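Local coordinates for adherence and virulence protein A (Streptococcus pneumoniae, PDB 6PON), which binds fibronectin and probably helps the pneumococcus adhere to host tissue and cause disease, at residues S136-E141 and G159-A164; T117-I122 and L130-S135; F31-V36 and V142-G147. All coordinates share one frame; numbering follows the deposited sequence.

Interaction 1: S136-E141 and G159-A164; sequences SHKILE and GSTYIA
Lys138 and Thr161 form a single beta bridge, their CA atoms 4.1 Å apart, and three backbone hydrogen bonds tie segment 136-141 to segment 159-164. Ile139 gives its N-H to Ser160 O at 2.6 Å and takes the N-H of Gly159 on its own O. Tyr162 N reaches His137 O at 2.9 Å. All three bonds are nearly straight at the hydrogen, with angles close to 170°. Gly159 has a positive phi of 90°, a backbone shape that suits glycine. Ile139 supplies the main apolar contact. Its CG1 lies beside the backbone N (chi1 -72°), which carries CD1 across to Tyr162 CA at 3.8 Å. CG1 itself meets the edge of the Tyr162 ring, near the ring plane. Lys138 runs as an extended chain alongside the Gly159 carbonyl, with CD 3.4 Å from Gly159 O. This is contact by methylenes, with the ammonium beyond it. Thr161 turns the CG2 methyl to His137 O, also at 3.4 Å. The Tyr162 ring extends past Ile139, and its OH is hydrogen-bonded to Glu121 OE2. The contact lies at the protein surface, although Ile139 is buried. Strand 139-142 is an outermost strand of the five-stranded antiparallel sheet, and the irregular segment 159-164 pairs with its first residue and the turn before it. On its other side this strand pairs with strand 128-133, where Leu140 and Glu141 both face Leu131 in a classic beta bulge. Helix 74-83 packs against Leu140 and Glu141.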
loop_
_atom_site.group_PDB
_atom_site.type_symbol
_atom_site.label_atom_id
_atom_site.label_comp_id
_atom_site.label_asym_id
_atom_site.label_seq_id
_atom_site.Cartn_x
_atom_site.Cartn_y
_atom_site.Cartn_z
ATOM N N SER B 136 -37.043 23.465 -21.041
ATOM C CA SER B 136 -36.474 24.797 -21.228
ATOM C C SER B 136 -35.155 24.998 -20.483
ATOM O O SER B 136 -34.379 25.874 -20.873
ATOM C CB SER B 136 -37.483 25.857 -20.785
ATOM O OG SER B 136 -37.775 25.719 -19.403
ATOM N N HIS B 137 -34.895 24.226 -19.423
ATOM C CA HIS B 137 -33.717 24.390 -18.562
ATOM C C HIS B 137 -33.695 25.755 -17.859
ATOM O O HIS B 137 -32.631 26.269 -17.481
ATOM C CB HIS B 137 -32.427 24.136 -19.341
ATOM C CG HIS B 137 -32.335 22.745 -19.887
ATOM N ND1 HIS B 137 -32.184 21.638 -19.076
ATOM C CD2 HIS B 137 -32.400 22.275 -21.158
ATOM C CE1 HIS B 137 -32.148 20.548 -19.824
ATOM N NE2 HIS B 137 -32.279 20.907 -21.090
ATOM N N LYS B 138 -34.874 26.331 -17.648
ATOM C CA LYS B 138 -35.028 27.576 -16.913
ATOM C C LYS B 138 -35.383 27.282 -15.463
ATOM O O LYS B 138 -36.105 26.321 -15.171
ATOM C CB LYS B 138 -36.109 28.458 -17.558
ATOM C CG LYS B 138 -35.715 28.996 -18.937
ATOM C CD LYS B 138 -36.753 29.954 -19.534
ATOM C CE LYS B 138 -36.200 30.572 -20.830
ATOM N NZ LYS B 138 -37.071 31.614 -21.460
ATOM N N ILE B 139 -34.861 28.102 -14.553
ATOM C CA ILE B 139 -35.244 27.983 -13.150
ATOM C C ILE B 139 -36.715 28.342 -13.002
ATOM O O ILE B 139 -37.129 29.471 -13.301
ATOM C CB ILE B 139 -34.370 28.875 -12.263
ATOM C CG1 ILE B 139 -32.960 28.287 -12.173
ATOM C CG2 ILE B 139 -34.999 29.028 -10.860
ATOM C CD1 ILE B 139 -31.887 29.270 -12.551
ATOM N N LEU B 140 -37.519 27.381 -12.545
ATOM C CA LEU B 140 -38.902 27.695 -12.218
ATOM C C LEU B 140 -38.992 28.484 -10.915
ATOM O O LEU B 140 -39.834 29.383 -10.784
ATOM C CB LEU B 140 -39.721 26.408 -12.152
ATOM C CG LEU B 140 -39.798 25.665 -13.497
ATOM C CD1 LEU B 140 -40.219 24.190 -13.304
ATOM C CD2 LEU B 140 -40.735 26.427 -14.513
ATOM N N GLU B 141 -38.123 28.184 -9.955
ATOM C CA GLU B 141 -38.112 28.851 -8.654
ATOM C C GLU B 141 -36.885 28.361 -7.882
ATOM O O GLU B 141 -36.285 27.337 -8.222
ATOM C CB GLU B 141 -39.431 28.593 -7.900
ATOM C CG GLU B 141 -39.723 29.398 -6.642
ATOM C CD GLU B 141 -39.312 30.872 -6.658
ATOM O OE1 GLU B 141 -40.199 31.753 -6.635
ATOM O OE2 GLU B 141 -38.097 31.166 -6.613
ATOM N N GLY B 159 -36.993 32.109 -14.227
ATOM C CA GLY B 159 -36.874 32.447 -15.625
ATOM C C GLY B 159 -35.463 32.390 -16.179
ATOM O O GLY B 159 -35.295 32.196 -17.384
ATOM N N SER B 160 -34.445 32.568 -15.329
ATOM C CA SER B 160 -33.065 32.420 -15.765
ATOM C C SER B 160 -32.770 30.963 -16.101
ATOM O O SER B 160 -33.336 30.035 -15.507
ATOM C CB SER B 160 -32.086 32.899 -14.683
ATOM O OG SER B 160 -32.169 34.299 -14.454
ATOM N N THR B 161 -31.871 30.771 -17.068
ATOM C CA THR B 161 -31.419 29.437 -17.427
ATOM C C THR B 161 -30.463 28.923 -16.359
ATOM O O THR B 161 -29.619 29.671 -15.854
ATOM C CB THR B 161 -30.737 29.468 -18.792
ATOM O OG1 THR B 161 -31.636 30.045 -19.745
ATOM C CG2 THR B 161 -30.352 28.057 -19.244
ATOM N N TYR B 162 -30.623 27.653 -15.990
ATOM C CA TYR B 162 -29.829 27.100 -14.897
ATOM C C TYR B 162 -28.376 26.950 -15.318
ATOM O O TYR B 162 -28.075 26.461 -16.410
ATOM C CB TYR B 162 -30.375 25.741 -14.439
ATOM C CG TYR B 162 -29.524 25.073 -13.382
ATOM C CD1 TYR B 162 -29.545 25.511 -12.056
ATOM C CD2 TYR B 162 -28.678 24.020 -13.705
ATOM C CE1 TYR B 162 -28.750 24.904 -11.079
ATOM C CE2 TYR B 162 -27.884 23.410 -12.745
ATOM C CZ TYR B 162 -27.921 23.857 -11.436
ATOM O OH TYR B 162 -27.129 23.235 -10.487
ATOM N N ILE B 163 -27.474 27.372 -14.439
ATOM C CA ILE B 163 -26.044 27.169 -14.617
ATOM C C ILE B 163 -25.522 26.450 -13.387
ATOM O O ILE B 163 -25.801 26.875 -12.256
ATOM C CB ILE B 163 -25.282 28.495 -14.800
ATOM C CG1 ILE B 163 -25.926 29.364 -15.889
ATOM C CG2 ILE B 163 -23.825 28.195 -15.103
ATOM C CD1 ILE B 163 -25.517 30.845 -15.821
ATOM N N ALA B 164 -24.752 25.381 -13.606
ATOM C CA ALA B 164 -24.162 24.637 -12.508
ATOM C C ALA B 164 -23.120 25.485 -11.793
ATOM O O ALA B 164 -22.582 26.433 -12.359
ATOM C CB ALA B 164 -23.505 23.352 -13.011
#

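Interaction 2: T117-I122 and L130-S135; sequences TLIIEI and LLVDKS
Thr117 with Val132 and Ile119 with Leu130 are hydrogen-bonded pairs of an antiparallel beta hairpin, with Leu118 and Leu131 as the non-hydrogen-bonded pair between them. Each hydrogen-bonded pair has two backbone bonds. Thr117 N to Val132 O is 2.8 Å, and Ile119 N to Leu130 O is 2.7 Å. The return bonds from Val132 N and Leu130 N are of similar length. Weaker CA-H...O contacts join Leu131 to Thr117 O and Leu118 to Leu130 O. Apolar contacts fall on both faces of the sheet. On one, Leu131 CD1 reaches Leu118 CB at 4.1 Å. On the other, Ile119 CD1 meets Val132 CG2 at 4.0 Å. Leu130 has CG beside its backbone N (chi1 -45°), which helps bring CD1 to the Glu121 carboxylate, 3.7 Å from Glu121 OE2. That buried carboxylate has a polar partner in Arg154, which forms a salt bridge with OE1. At the exposed end, Lys134 CD passes Thr117 OG1 at 3.7 Å. The hairpin lies inside the five-stranded sheet, between strands 99-107 and 139-142. Helix 74-83 packs on the Leu131 face, while Tyr162 touches Ile119 on the other.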
loop_
_atom_site.group_PDB
_atom_site.type_symbol
_atom_site.label_atom_id
_atom_site.label_comp_id
_atom_site.label_asym_id
_atom_site.label_seq_id
_atom_site.Cartn_x
_atom_site.Cartn_y
_atom_site.Cartn_z
ATOM N N THR B 117 -36.637 19.133 -12.661
ATOM C CA THR B 117 -35.529 18.624 -11.857
ATOM C C THR B 117 -35.410 19.459 -10.590
ATOM O O THR B 117 -35.302 20.689 -10.662
ATOM C CB THR B 117 -34.206 18.679 -12.618
ATOM O OG1 THR B 117 -34.374 18.145 -13.937
ATOM C CG2 THR B 117 -33.134 17.881 -11.862
ATOM N N LEU B 118 -35.443 18.801 -9.439
ATOM C CA LEU B 118 -35.255 19.469 -8.160
ATOM C C LEU B 118 -33.798 19.277 -7.766
ATOM O O LEU B 118 -33.341 18.141 -7.640
ATOM C CB LEU B 118 -36.208 18.903 -7.105
ATOM C CG LEU B 118 -36.129 19.462 -5.680
ATOM C CD1 LEU B 118 -36.521 20.928 -5.631
ATOM C CD2 LEU B 118 -36.985 18.629 -4.748
ATOM N N ILE B 119 -33.066 20.381 -7.614
ATOM C CA ILE B 119 -31.617 20.374 -7.438
ATOM C C ILE B 119 -31.272 21.000 -6.094
ATOM O O ILE B 119 -31.705 22.124 -5.802
ATOM C CB ILE B 119 -30.898 21.157 -8.549
ATOM C CG1 ILE B 119 -31.277 20.657 -9.944
ATOM C CG2 ILE B 119 -29.380 21.137 -8.306
ATOM C CD1 ILE B 119 -30.651 21.489 -11.087
ATOM N N ILE B 120 -30.453 20.303 -5.298
ATOM C CA ILE B 120 -29.879 20.889 -4.093
ATOM C C ILE B 120 -28.369 20.963 -4.272
ATOM O O ILE B 120 -27.733 19.976 -4.653
ATOM C CB ILE B 120 -30.257 20.121 -2.806
ATOM C CG1 ILE B 120 -29.613 20.791 -1.589
ATOM C CG2 ILE B 120 -29.858 18.619 -2.861
ATOM C CD1 ILE B 120 -29.989 20.157 -0.254
ATOM N N GLU B 121 -27.812 22.146 -4.029
ATOM C CA GLU B 121 -26.379 22.391 -4.034
ATOM C C GLU B 121 -25.976 22.713 -2.607
ATOM O O GLU B 121 -26.482 23.678 -2.022
ATOM C CB GLU B 121 -26.014 23.555 -4.952
ATOM C CG GLU B 121 -26.569 23.455 -6.358
ATOM C CD GLU B 121 -26.414 24.766 -7.096
ATOM O OE1 GLU B 121 -25.947 25.735 -6.438
ATOM O OE2 GLU B 121 -26.743 24.828 -8.308
ATOM N N ILE B 122 -25.083 21.902 -2.054
ATOM C CA ILE B 122 -24.612 22.072 -0.688
ATOM C C ILE B 122 -23.206 22.641 -0.804
ATOM O O ILE B 122 -22.222 21.911 -0.931
ATOM C CB ILE B 122 -24.664 20.767 0.088
ATOM C CG1 ILE B 122 -26.111 20.279 0.102
ATOM C CG2 ILE B 122 -24.154 20.974 1.498
ATOM C CD1 ILE B 122 -26.259 18.830 0.435
ATOM N N LEU B 130 -33.186 24.533 -5.961
ATOM C CA LEU B 130 -33.690 25.067 -7.212
ATOM C C LEU B 130 -34.577 24.027 -7.871
ATOM O O LEU B 130 -34.297 22.826 -7.802
ATOM C CB LEU B 130 -32.541 25.459 -8.169
ATOM C CG LEU B 130 -31.345 26.245 -7.588
ATOM C CD1 LEU B 130 -30.206 25.315 -7.086
ATOM C CD2 LEU B 130 -30.809 27.297 -8.561
ATOM N N LEU B 131 -35.654 24.496 -8.486
ATOM C CA LEU B 131 -36.503 23.687 -9.348
ATOM C C LEU B 131 -36.315 24.189 -10.775
ATOM O O LEU B 131 -36.418 25.389 -11.038
ATOM C CB LEU B 131 -37.975 23.781 -8.930
ATOM C CG LEU B 131 -38.911 22.843 -9.703
ATOM C CD1 LEU B 131 -38.718 21.354 -9.310
ATOM C CD2 LEU B 131 -40.355 23.273 -9.567
ATOM N N VAL B 132 -35.991 23.288 -11.685
ATOM C CA VAL B 132 -35.618 23.674 -13.034
ATOM C C VAL B 132 -36.501 22.907 -13.994
ATOM O O VAL B 132 -36.665 21.691 -13.845
ATOM C CB VAL B 132 -34.132 23.392 -13.315
ATOM C CG1 VAL B 132 -33.804 23.680 -14.763
ATOM C CG2 VAL B 132 -33.278 24.218 -12.398
ATOM N N ASP B 133 -37.082 23.610 -14.968
ATOM C CA ASP B 133 -37.893 22.909 -15.950
ATOM C C ASP B 133 -37.005 22.124 -16.893
ATOM O O ASP B 133 -36.026 22.652 -17.414
ATOM C CB ASP B 133 -38.758 23.852 -16.760
ATOM C CG ASP B 133 -39.552 23.101 -17.791
ATOM O OD1 ASP B 133 -39.030 22.883 -18.897
ATOM O OD2 ASP B 133 -40.672 22.670 -17.467
ATOM N N LYS B 134 -37.395 20.879 -17.157
ATOM C CA LYS B 134 -36.497 19.924 -17.799
ATOM C C LYS B 134 -36.279 20.235 -19.281
ATOM O O LYS B 134 -35.178 20.007 -19.804
ATOM C CB LYS B 134 -37.053 18.512 -17.613
ATOM C CG LYS B 134 -36.262 17.416 -18.282
ATOM C CD LYS B 134 -35.143 16.929 -17.399
ATOM C CE LYS B 134 -34.456 15.714 -17.998
ATOM N NZ LYS B 134 -33.255 15.370 -17.207
ATOM N N SER B 135 -37.302 20.753 -19.972
ATOM C CA SER B 135 -37.159 21.049 -21.395
ATOM C C SER B 135 -36.483 22.398 -21.617
ATOM O O SER B 135 -35.446 22.482 -22.284
ATOM C CB SER B 135 -38.523 21.006 -22.087
ATOM O OG SER B 135 -39.518 21.582 -21.267
#

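Interaction 3: F31-V36 and V142-G147; sequences FEQELV and VIKHVG
Ile143 pushes its CD1 methyl against the turn at Glu32 and Gln33. The methyl lies 3.4 Å from Glu32 O, and the Gln33 carbonyl carbon and Glu34 N are each 3.8 Å from it. Ile143 CG1 also touches Glu32 O, at 3.5 Å. On segment 31-36 the side chain meets peptide groups, not apolar side chains. The turn is a type I beta turn from Phe31 to Glu34, closed by a backbone hydrogen bond of 3.2 Å from Glu34 N to Phe31 O. Beside it, Gln33 and Lys144 bring their side chains together at an angle. The lysine chain bends at chi3 (-77°), and its ammonium is hydrogen-bonded to Ser127 O. No hydrogen bond crosses between the two segments, and the buried area is small. The contact is a surface one that joins two sheets. The turn leads into strand 34-41 of the four-stranded sheet, where Leu35 pairs with Leu50 in strand 44-51. Segment 142-147 leaves strand 139-142 of the five-stranded sheet, and Ile143 keeps a backbone hydrogen bond to Ile129 in strand 128-133. Helix 74-83 lies against both segments, with Phe75 touching Ile143 and Ile76 and Leu79 touching Leu35.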
loop_
_atom_site.group_PDB
_atom_site.type_symbol
_atom_site.label_atom_id
_atom_site.label_comp_id
_atom_site.label_asym_id
_atom_site.label_seq_id
_atom_site.Cartn_x
_atom_site.Cartn_y
_atom_site.Cartn_z
ATOM N N PHE B 31 -38.402 26.046 7.519
ATOM C CA PHE B 31 -37.512 27.179 7.730
ATOM C C PHE B 31 -37.196 27.817 6.386
ATOM O O PHE B 31 -37.480 27.247 5.329
ATOM C CB PHE B 31 -36.239 26.745 8.457
ATOM C CG PHE B 31 -36.514 26.109 9.780
ATOM C CD1 PHE B 31 -36.818 26.891 10.885
ATOM C CD2 PHE B 31 -36.515 24.726 9.915
ATOM C CE1 PHE B 31 -37.089 26.303 12.117
ATOM C CE2 PHE B 31 -36.783 24.131 11.132
ATOM C CZ PHE B 31 -37.075 24.920 12.239
ATOM N N GLU B 32 -36.600 29.013 6.436
ATOM C CA GLU B 32 -36.439 29.807 5.222
ATOM C C GLU B 32 -35.687 29.040 4.142
ATOM O O GLU B 32 -36.090 29.035 2.970
ATOM C CB GLU B 32 -35.732 31.126 5.540
ATOM C CG GLU B 32 -35.992 32.213 4.511
ATOM C CD GLU B 32 -37.373 32.846 4.665
ATOM O OE1 GLU B 32 -37.453 34.022 5.086
ATOM O OE2 GLU B 32 -38.392 32.176 4.379
ATOM N N GLN B 33 -34.600 28.367 4.512
ATOM C CA GLN B 33 -33.766 27.698 3.526
ATOM C C GLN B 33 -33.885 26.186 3.613
ATOM O O GLN B 33 -32.945 25.461 3.280
ATOM C CB GLN B 33 -32.311 28.115 3.677
ATOM C CG GLN B 33 -32.113 29.573 4.063
ATOM C CD GLN B 33 -30.713 29.800 4.592
ATOM O OE1 GLN B 33 -29.759 29.915 3.809
ATOM N NE2 GLN B 33 -30.567 29.827 5.928
ATOM N N GLU B 34 -35.027 25.691 4.067
ATOM C CA GLU B 34 -35.212 24.258 4.184
ATOM C C GLU B 34 -36.507 23.842 3.511
ATOM O O GLU B 34 -37.528 24.521 3.622
ATOM C CB GLU B 34 -35.196 23.830 5.655
ATOM C CG GLU B 34 -33.978 24.337 6.396
ATOM C CD GLU B 34 -33.569 23.441 7.539
ATOM O OE1 GLU B 34 -32.383 23.508 7.928
ATOM O OE2 GLU B 34 -34.410 22.665 8.044
ATOM N N LEU B 35 -36.455 22.721 2.807
ATOM C CA LEU B 35 -37.589 22.174 2.079
ATOM C C LEU B 35 -37.808 20.743 2.545
ATOM O O LEU B 35 -36.854 19.960 2.595
ATOM C CB LEU B 35 -37.332 22.222 0.560
ATOM C CG LEU B 35 -38.336 21.527 -0.356
ATOM C CD1 LEU B 35 -39.665 22.300 -0.368
ATOM C CD2 LEU B 35 -37.776 21.324 -1.767
ATOM N N VAL B 36 -39.054 20.400 2.870
ATOM C CA VAL B 36 -39.430 19.063 3.314
ATOM C C VAL B 36 -40.520 18.512 2.401
ATOM O O VAL B 36 -41.547 19.162 2.191
ATOM C CB VAL B 36 -39.898 19.064 4.779
ATOM C CG1 VAL B 36 -40.356 17.670 5.197
ATOM C CG2 VAL B 36 -38.778 19.527 5.675
ATOM N N VAL B 142 -36.490 29.121 -6.868
ATOM C CA VAL B 142 -35.204 28.879 -6.232
ATOM C C VAL B 142 -35.235 29.492 -4.842
ATOM O O VAL B 142 -35.645 30.646 -4.666
ATOM C CB VAL B 142 -34.042 29.439 -7.075
ATOM C CG1 VAL B 142 -34.335 30.867 -7.518
ATOM C CG2 VAL B 142 -32.750 29.405 -6.283
ATOM N N ILE B 143 -34.794 28.723 -3.843
ATOM C CA ILE B 143 -35.110 29.084 -2.474
ATOM C C ILE B 143 -34.331 30.300 -2.003
ATOM O O ILE B 143 -34.789 30.999 -1.096
ATOM C CB ILE B 143 -34.900 27.873 -1.556
ATOM C CG1 ILE B 143 -35.876 27.938 -0.379
ATOM C CG2 ILE B 143 -33.439 27.780 -1.098
ATOM C CD1 ILE B 143 -35.868 26.689 0.459
ATOM N N LYS B 144 -33.182 30.599 -2.605
ATOM C CA LYS B 144 -32.439 31.817 -2.288
ATOM C C LYS B 144 -32.193 32.584 -3.581
ATOM O O LYS B 144 -31.276 32.247 -4.337
ATOM C CB LYS B 144 -31.126 31.506 -1.588
ATOM C CG LYS B 144 -31.196 31.686 -0.085
ATOM C CD LYS B 144 -29.807 31.646 0.549
ATOM C CE LYS B 144 -29.291 30.234 0.660
ATOM N NZ LYS B 144 -27.811 30.195 0.871
ATOM N N HIS B 145 -32.998 33.616 -3.834
ATOM C CA HIS B 145 -32.797 34.420 -5.034
ATOM C C HIS B 145 -31.474 35.171 -4.952
ATOM O O HIS B 145 -31.093 35.679 -3.895
ATOM C CB HIS B 145 -33.951 35.399 -5.225
ATOM C CG HIS B 145 -35.246 34.741 -5.579
ATOM N ND1 HIS B 145 -36.312 35.432 -6.118
ATOM C CD2 HIS B 145 -35.651 33.453 -5.467
ATOM C CE1 HIS B 145 -37.313 34.597 -6.335
ATOM N NE2 HIS B 145 -36.941 33.391 -5.945
ATOM N N VAL B 146 -30.741 35.200 -6.063
ATOM C CA VAL B 146 -29.489 35.953 -6.159
ATOM C C VAL B 146 -29.533 36.716 -7.471
ATOM O O VAL B 146 -29.506 36.107 -8.546
ATOM C CB VAL B 146 -28.238 35.064 -6.093
ATOM C CG1 VAL B 146 -27.013 35.908 -5.693
ATOM C CG2 VAL B 146 -28.429 33.887 -5.134
ATOM N N GLY B 147 -29.620 38.038 -7.391
ATOM C CA GLY B 147 -29.779 38.849 -8.577
ATOM C C GLY B 147 -28.480 39.039 -9.324
ATOM O O GLY B 147 -27.405 38.592 -8.916
#

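Interaction 2 is a buried contact, whereas interactions 1 and 3 lie nearer the surface. Interactions 1 and 2 hold the same five-stranded sheet: 2 pairs two of its inner strands, and 1 adds a loop segment to its outer one. They meet directly, through one side-chain and one backbone hydrogen bond. Interaction 3 joins this sheet to the four-stranded one, and its segment 142-147 follows 136-141 without a break. It touches interaction 2 through Leu130 with Val142 and Leu118 with Leu35. The chemistry changes accordingly. Regular backbone bonding serves the hairpin, less regular backbone bonding serves the edge, and van der Waals contact prevails between the sheets.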